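Actinorhodin polyketide putative beta-ketoacyl synthase 2 (Streptomyces coelicolor A3, PDB 1TQY) is the chain length factor of actinorhodin biosynthesis, a ketosynthase-family protein that probably pairs with a ketosynthase subunit to build the polyketide chain. Local coordinates at residues Leu12-Gly17 / His256-Glu261; Ala231-Gly236 / Arg340-Gly345. All blocks are in the same frame, centred on the assembly; numbering follows the deposited sequence.

Interaction 1 of 2, residues Leu12-Gly17 / His256-Glu261; sequences LITGVG and HDAYGE
Ala258 leads the 256-261 segment onto Thr14 and Leu12 of strand 11-20, which also pairs with strand 238-246; the contact shows how a sheet of the thiolase fold gains an antiparallel strand. The Ala258 methyl lies 4.1 Å from CG2 of Thr14, while Thr14 OG1 hydrogen-bonds to Glu245.

Tyr259 combines a backbone bond with an aromatic contact. Its N donates almost straight to Ile13 O (2.7 Å, 174° at the hydrogen), the first of two bonds that tie the chain to Ile13. With CG anti to the carbonyl carbon (chi1 -71°), the ring lies alongside the first strand, over Val16. There, CG1 of Val16 sits over the centre of one ring face, 3.9 Å from the centroid, in a CH-pi contact. The second methyl, CG2, touches Tyr259 CZ and OH, and Ile13 O lies at the ring edge, in plane. The hydroxyl bonds to Asp93, whose OD1 also takes the N-H of Val16, so one carboxylate oxygen fixes both partners of the aromatic contact.

Gly260 supplies the second backbone bond, its O accepting from Ile13 N at 2.9 Å. The same oxygen lies 3.4 Å from CA of Leu12 in a CA-H...O contact. Glu261 then pairs with Leu12 in a non-hydrogen-bonded antiparallel position, and there Leu12 CD2 rests 3.9 Å from Glu261 CB.

Interaction 2 of 2, residues Ala231-Gly236 / Arg340-Gly345; sequences AGYVPG and RLYSGG
Tyr233 and Arg340 meet through carbon rather than charge, a worked case of how a buried arginine can use its methylenes and its guanidinium for different tasks. They join two irregular loops in the buried interior of the ketosynthase-type fold, one leading into strand 238-246, the other into helix 345-359. CD of Arg340 lies over one face of the Tyr233 ring, 3.7 Å from the centroid, as a CH-pi contact. The arginine chain bends at chi3 (71°), lifting the guanidinium well above the same ring face, its plane steeply tilted (70°) to that of the ring. CZ is 5.8 Å from the Tyr233 centroid, at most a weak cation-pi attraction, and NH2 makes its salt bridge with Asp305.

Among polar side chains, the two tyrosines cross at about a right angle, with Tyr233 OH and Tyr342 OH 2.8 Å apart. Tyr342 OH also bonds to Gln207, and both tyrosines have aromatic packing from the neighbouring subunit.

Two backbone bonds join the loops. Arg340 N donates to Val234 O at 3.0 Å, and Gly236 N returns a weak, bent bond (132° at the hydrogen) to Arg340 O, so that Pro235-Arg340 forms an isolated bridge.

Apolar packing comes from Leu341, whose CD2 lies 3.4 Å from Gly236 C, against bare glycine backbone.

Taken together, the charge of Arg340 is probably balanced at least in part by Asp305, while Tyr233 meets only the arginine's aliphatic part closely.

Overall arrangement
Read from the N terminus, the four segments come in the order 12-17, 231-236, 256-261, 340-345, so the loops closed by the two contacts cross. Interaction 1 returns the chain to the first long strand after 238 intervening residues; interaction 2 joins the loop before strand 238-246 to the loop before helix 345-359 across 103. The centres lie 25 Å apart and the nearest atoms about 8 Å, without touching. Two elements bridge the gap: strand 238-246 leaves segment 231-236 and pairs with strand 11-20, and helix 345-359 starts at interaction 2 and sends Leu354 against Ile13 and Tyr259. The antiparallel strands, the interior loops and the helix are thereby linked.

Interaction 1 of 2, residues Leu12-Gly17 / His256-Glu261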
ATOM      1  N   LEU B  12      -5.383  13.340 -17.993  1.00 31.74           N
ATOM      2  CA  LEU B  12      -6.746  13.817 -17.829  1.00 31.35           C
ATOM      3  C   LEU B  12      -7.621  12.854 -17.035  1.00 31.41           C
ATOM      4  O   LEU B  12      -7.330  11.664 -16.945  1.00 31.11           O
ATOM      5  CB  LEU B  12      -7.380  14.054 -19.203  1.00 32.02           C
ATOM      6  CG  LEU B  12      -6.568  14.892 -20.200  1.00 32.88           C
ATOM      7  CD1 LEU B  12      -7.250  14.860 -21.554  1.00 32.32           C
ATOM      8  CD2 LEU B  12      -6.442  16.321 -19.697  1.00 32.13           C
ATOM      9  N   ILE B  13      -8.684  13.398 -16.448  1.00 29.31           N
ATOM     10  CA  ILE B  13      -9.659  12.621 -15.690  1.00 28.76           C
ATOM     11  C   ILE B  13     -10.821  12.513 -16.680  1.00 29.20           C
ATOM     12  O   ILE B  13     -11.542  13.494 -16.903  1.00 28.59           O
ATOM     13  CB  ILE B  13     -10.188  13.389 -14.446  1.00 29.65           C
ATOM     14  CG1 ILE B  13      -9.031  14.008 -13.654  1.00 29.86           C
ATOM     15  CG2 ILE B  13     -11.034  12.453 -13.577  1.00 27.52           C
ATOM     16  CD1 ILE B  13      -8.153  13.028 -12.955  1.00 29.87           C
ATOM     17  N   THR B  14     -11.002  11.341 -17.275  1.00 27.29           N
ATOM     18  CA  THR B  14     -12.060  11.155 -18.265  1.00 27.98           C
ATOM     19  C   THR B  14     -13.338  10.526 -17.728  1.00 27.72           C
ATOM     20  O   THR B  14     -14.411  10.698 -18.307  1.00 29.34           O
ATOM     21  CB  THR B  14     -11.564  10.291 -19.438  1.00 27.41           C
ATOM     22  OG1 THR B  14     -10.993   9.084 -18.926  1.00 26.39           O
ATOM     23  CG2 THR B  14     -10.513  11.034 -20.247  1.00 29.34           C
ATOM     24  N   GLY B  15     -13.222   9.791 -16.631  1.00 27.10           N
ATOM     25  CA  GLY B  15     -14.395   9.161 -16.064  1.00 27.06           C
ATOM     26  C   GLY B  15     -14.358   9.096 -14.552  1.00 27.46           C
ATOM     27  O   GLY B  15     -13.307   8.863 -13.959  1.00 27.54           O
ATOM     28  N   VAL B  16     -15.500   9.310 -13.916  1.00 26.39           N
ATOM     29  CA  VAL B  16     -15.544   9.254 -12.462  1.00 27.28           C
ATOM     30  C   VAL B  16     -16.667   8.348 -11.973  1.00 26.71           C
ATOM     31  O   VAL B  16     -17.668   8.152 -12.659  1.00 24.94           O
ATOM     32  CB  VAL B  16     -15.706  10.675 -11.846  1.00 25.85           C
ATOM     33  CG1 VAL B  16     -14.652  11.617 -12.432  1.00 26.47           C
ATOM     34  CG2 VAL B  16     -17.103  11.209 -12.094  1.00 26.14           C
ATOM     35  N   GLY B  17     -16.465   7.771 -10.795  1.00 26.24           N
ATOM     36  CA  GLY B  17     -17.458   6.893 -10.203  1.00 25.89           C
ATOM     37  C   GLY B  17     -17.538   7.187  -8.718  1.00 26.93           C
ATOM     38  O   GLY B  17     -16.552   7.010  -7.996  1.00 27.38           O
ATOM     39  N   HIS B 256     -12.768  12.901 -26.414  1.00 50.09           N
ATOM     40  CA  HIS B 256     -12.341  14.298 -26.451  1.00 51.36           C
ATOM     41  C   HIS B 256     -12.953  15.093 -25.307  1.00 51.50           C
ATOM     42  O   HIS B 256     -12.724  16.295 -25.173  1.00 51.31           O
ATOM     43  CB  HIS B 256     -12.752  14.949 -27.773  1.00 51.99           C
ATOM     44  CG  HIS B 256     -12.289  14.202 -28.982  1.00 52.70           C
ATOM     45  ND1 HIS B 256     -12.842  13.001 -29.371  1.00 53.08           N
ATOM     46  CD2 HIS B 256     -11.308  14.471 -29.874  1.00 53.06           C
ATOM     47  CE1 HIS B 256     -12.222  12.561 -30.451  1.00 52.84           C
ATOM     48  NE2 HIS B 256     -11.286  13.434 -30.777  1.00 53.81           N
ATOM     49  N   ASP B 257     -13.738  14.420 -24.482  1.00 51.07           N
ATOM     50  CA  ASP B 257     -14.371  15.090 -23.366  1.00 51.17           C
ATOM     51  C   ASP B 257     -13.809  14.550 -22.052  1.00 49.19           C
ATOM     52  O   ASP B 257     -13.654  13.340 -21.882  1.00 49.35           O
ATOM     53  CB  ASP B 257     -15.888  14.887 -23.456  1.00 54.58           C
ATOM     54  CG  ASP B 257     -16.652  15.734 -22.468  1.00 58.12           C
ATOM     55  OD1 ASP B 257     -16.277  16.916 -22.276  1.00 60.51           O
ATOM     56  OD2 ASP B 257     -17.644  15.218 -21.898  1.00 59.30           O
ATOM     57  N   ALA B 258     -13.478  15.453 -21.133  1.00 45.92           N
ATOM     58  CA  ALA B 258     -12.937  15.057 -19.837  1.00 43.36           C
ATOM     59  C   ALA B 258     -13.383  16.015 -18.736  1.00 40.86           C
ATOM     60  O   ALA B 258     -14.067  16.999 -19.003  1.00 40.96           O
ATOM     61  CB  ALA B 258     -11.410  14.986 -19.900  1.00 42.65           C
ATOM     62  N   TYR B 259     -13.001  15.717 -17.500  1.00 38.61           N
ATOM     63  CA  TYR B 259     -13.372  16.544 -16.357  1.00 36.04           C
ATOM     64  C   TYR B 259     -12.316  17.597 -16.060  1.00 35.11           C
ATOM     65  O   TYR B 259     -12.629  18.688 -15.594  1.00 35.62           O
ATOM     66  CB  TYR B 259     -13.571  15.659 -15.129  1.00 33.99           C
ATOM     67  CG  TYR B 259     -14.808  14.795 -15.187  1.00 34.04           C
ATOM     68  CD1 TYR B 259     -15.990  15.201 -14.576  1.00 33.79           C
ATOM     69  CD2 TYR B 259     -14.799  13.567 -15.852  1.00 34.07           C
ATOM     70  CE1 TYR B 259     -17.135  14.406 -14.624  1.00 34.99           C
ATOM     71  CE2 TYR B 259     -15.940  12.768 -15.907  1.00 34.26           C
ATOM     72  CZ  TYR B 259     -17.100  13.193 -15.290  1.00 34.84           C
ATOM     73  OH  TYR B 259     -18.230  12.412 -15.322  1.00 36.05           O
ATOM     74  N   GLY B 260     -11.064  17.257 -16.322  1.00 33.86           N
ATOM     75  CA  GLY B 260      -9.995  18.189 -16.065  1.00 32.82           C
ATOM     76  C   GLY B 260      -8.661  17.493 -16.164  1.00 32.80           C
ATOM     77  O   GLY B 260      -8.579  16.316 -16.531  1.00 32.15           O
ATOM     78  N   GLU B 261      -7.611  18.231 -15.826  1.00 32.28           N
ATOM     79  CA  GLU B 261      -6.250  17.721 -15.871  1.00 33.22           C
ATOM     80  C   GLU B 261      -5.675  17.648 -14.468  1.00 32.63           C
ATOM     81  O   GLU B 261      -5.937  18.511 -13.631  1.00 32.28           O
ATOM     82  CB  GLU B 261      -5.377  18.656 -16.715  1.00 34.79           C
ATOM     83  CG  GLU B 261      -3.908  18.266 -16.767  1.00 38.42           C
ATOM     84  CD  GLU B 261      -3.014  19.391 -17.276  1.00 41.87           C
ATOM     85  OE1 GLU B 261      -3.521  20.285 -17.988  1.00 44.49           O
ATOM     86  OE2 GLU B 261      -1.801  19.372 -16.973  1.00 42.57           O
TER

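Interaction 2 of 2, residues Ala231-Gly236 / Arg340-Gly345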
ATOM      1  N   ALA B 231     -15.402  19.547  17.080  1.00 23.69           N
ATOM      2  CA  ALA B 231     -15.174  18.615  18.170  1.00 23.89           C
ATOM      3  C   ALA B 231     -14.914  17.193  17.683  1.00 23.70           C
ATOM      4  O   ALA B 231     -15.328  16.230  18.322  1.00 24.48           O
ATOM      5  CB  ALA B 231     -16.366  18.634  19.128  1.00 23.41           C
ATOM      6  N   GLY B 232     -14.217  17.065  16.559  1.00 23.51           N
ATOM      7  CA  GLY B 232     -13.919  15.747  16.030  1.00 23.53           C
ATOM      8  C   GLY B 232     -14.569  15.519  14.683  1.00 23.72           C
ATOM      9  O   GLY B 232     -15.508  16.223  14.320  1.00 24.63           O
ATOM     10  N   TYR B 233     -14.080  14.538  13.930  1.00 23.47           N
ATOM     11  CA  TYR B 233     -14.657  14.266  12.627  1.00 22.22           C
ATOM     12  C   TYR B 233     -15.646  13.119  12.735  1.00 23.20           C
ATOM     13  O   TYR B 233     -15.619  12.349  13.699  1.00 22.59           O
ATOM     14  CB  TYR B 233     -13.553  13.929  11.609  1.00 22.81           C
ATOM     15  CG  TYR B 233     -12.923  12.560  11.767  1.00 23.31           C
ATOM     16  CD1 TYR B 233     -13.462  11.440  11.123  1.00 21.99           C
ATOM     17  CD2 TYR B 233     -11.774  12.387  12.546  1.00 22.12           C
ATOM     18  CE1 TYR B 233     -12.866  10.183  11.249  1.00 22.45           C
ATOM     19  CE2 TYR B 233     -11.173  11.138  12.682  1.00 21.68           C
ATOM     20  CZ  TYR B 233     -11.723  10.038  12.028  1.00 21.45           C
ATOM     21  OH  TYR B 233     -11.117   8.808  12.142  1.00 22.35           O
ATOM     22  N   VAL B 234     -16.543  13.032  11.758  1.00 21.69           N
ATOM     23  CA  VAL B 234     -17.515  11.948  11.707  1.00 21.92           C
ATOM     24  C   VAL B 234     -17.005  10.968  10.643  1.00 21.71           C
ATOM     25  O   VAL B 234     -16.698  11.378   9.529  1.00 22.73           O
ATOM     26  CB  VAL B 234     -18.927  12.464  11.299  1.00 21.78           C
ATOM     27  CG1 VAL B 234     -19.856  11.276  11.049  1.00 19.82           C
ATOM     28  CG2 VAL B 234     -19.516  13.336  12.432  1.00 22.37           C
ATOM     29  N   PRO B 235     -16.871   9.674  10.983  1.00 22.42           N
ATOM     30  CA  PRO B 235     -16.393   8.658  10.028  1.00 22.71           C
ATOM     31  C   PRO B 235     -17.455   8.444   8.948  1.00 22.44           C
ATOM     32  O   PRO B 235     -18.640   8.700   9.172  1.00 23.63           O
ATOM     33  CB  PRO B 235     -16.265   7.399  10.881  1.00 21.76           C
ATOM     34  CG  PRO B 235     -16.199   7.907  12.281  1.00 25.50           C
ATOM     35  CD  PRO B 235     -17.118   9.076  12.304  1.00 22.11           C
ATOM     36  N   GLY B 236     -17.039   7.957   7.787  1.00 21.53           N
ATOM     37  CA  GLY B 236     -17.988   7.678   6.722  1.00 21.75           C
ATOM     38  C   GLY B 236     -17.493   6.474   5.943  1.00 21.04           C
ATOM     39  O   GLY B 236     -16.388   6.003   6.199  1.00 20.47           O
ATOM     40  N   ARG B 340     -15.454  11.693   6.856  1.00 22.85           N
ATOM     41  CA  ARG B 340     -14.129  11.374   6.327  1.00 23.13           C
ATOM     42  C   ARG B 340     -14.140   9.928   5.836  1.00 23.21           C
ATOM     43  O   ARG B 340     -14.410   9.003   6.608  1.00 22.16           O
ATOM     44  CB  ARG B 340     -13.057  11.558   7.412  1.00 22.64           C
ATOM     45  CG  ARG B 340     -12.859  13.014   7.874  1.00 23.39           C
ATOM     46  CD  ARG B 340     -11.642  13.186   8.798  1.00 22.14           C
ATOM     47  NE  ARG B 340     -10.345  13.038   8.133  1.00 24.76           N
ATOM     48  CZ  ARG B 340      -9.757  13.975   7.393  1.00 24.90           C
ATOM     49  NH1 ARG B 340     -10.348  15.147   7.206  1.00 25.65           N
ATOM     50  NH2 ARG B 340      -8.566  13.748   6.858  1.00 24.90           N
ATOM     51  N   LEU B 341     -13.833   9.739   4.557  1.00 22.47           N
ATOM     52  CA  LEU B 341     -13.858   8.412   3.964  1.00 22.14           C
ATOM     53  C   LEU B 341     -12.479   7.772   3.838  1.00 22.21           C
ATOM     54  O   LEU B 341     -12.286   6.822   3.079  1.00 19.07           O
ATOM     55  CB  LEU B 341     -14.547   8.473   2.594  1.00 21.19           C
ATOM     56  CG  LEU B 341     -15.837   9.311   2.519  1.00 24.76           C
ATOM     57  CD1 LEU B 341     -16.340   9.248   1.089  1.00 23.39           C
ATOM     58  CD2 LEU B 341     -16.925   8.788   3.497  1.00 22.29           C
ATOM     59  N   TYR B 342     -11.513   8.302   4.580  1.00 21.84           N
ATOM     60  CA  TYR B 342     -10.170   7.741   4.588  1.00 21.65           C
ATOM     61  C   TYR B 342      -9.556   7.651   3.194  1.00 21.79           C
ATOM     62  O   TYR B 342      -9.292   8.678   2.569  1.00 21.02           O
ATOM     63  CB  TYR B 342     -10.212   6.362   5.264  1.00 21.88           C
ATOM     64  CG  TYR B 342     -10.728   6.418   6.693  1.00 25.09           C
ATOM     65  CD1 TYR B 342      -9.967   7.003   7.706  1.00 25.76           C
ATOM     66  CD2 TYR B 342     -12.001   5.943   7.023  1.00 24.96           C
ATOM     67  CE1 TYR B 342     -10.457   7.120   9.009  1.00 24.79           C
ATOM     68  CE2 TYR B 342     -12.501   6.057   8.326  1.00 25.77           C
ATOM     69  CZ  TYR B 342     -11.722   6.650   9.309  1.00 25.70           C
ATOM     70  OH  TYR B 342     -12.228   6.793  10.588  1.00 23.63           O
ATOM     71  N   SER B 343      -9.335   6.437   2.696  1.00 22.14           N
ATOM     72  CA  SER B 343      -8.744   6.307   1.380  1.00 23.53           C
ATOM     73  C   SER B 343      -9.717   6.800   0.317  1.00 23.91           C
ATOM     74  O   SER B 343      -9.334   7.019  -0.831  1.00 23.38           O
ATOM     75  CB  SER B 343      -8.314   4.856   1.105  1.00 25.55           C
ATOM     76  OG  SER B 343      -9.407   4.051   0.685  1.00 29.63           O
ATOM     77  N   GLY B 344     -10.976   7.000   0.703  1.00 24.40           N
ATOM     78  CA  GLY B 344     -11.962   7.494  -0.248  1.00 23.09           C
ATOM     79  C   GLY B 344     -12.064   9.014  -0.271  1.00 24.16           C
ATOM     80  O   GLY B 344     -12.515   9.602  -1.251  1.00 23.31           O
ATOM     81  N   GLY B 345     -11.603   9.657   0.800  1.00 24.15           N
ATOM     82  CA  GLY B 345     -11.697  11.108   0.908  1.00 23.93           C
ATOM     83  C   GLY B 345     -10.985  11.959  -0.124  1.00 23.61           C
ATOM     84  O   GLY B 345     -11.566  12.908  -0.656  1.00 24.08           O
TER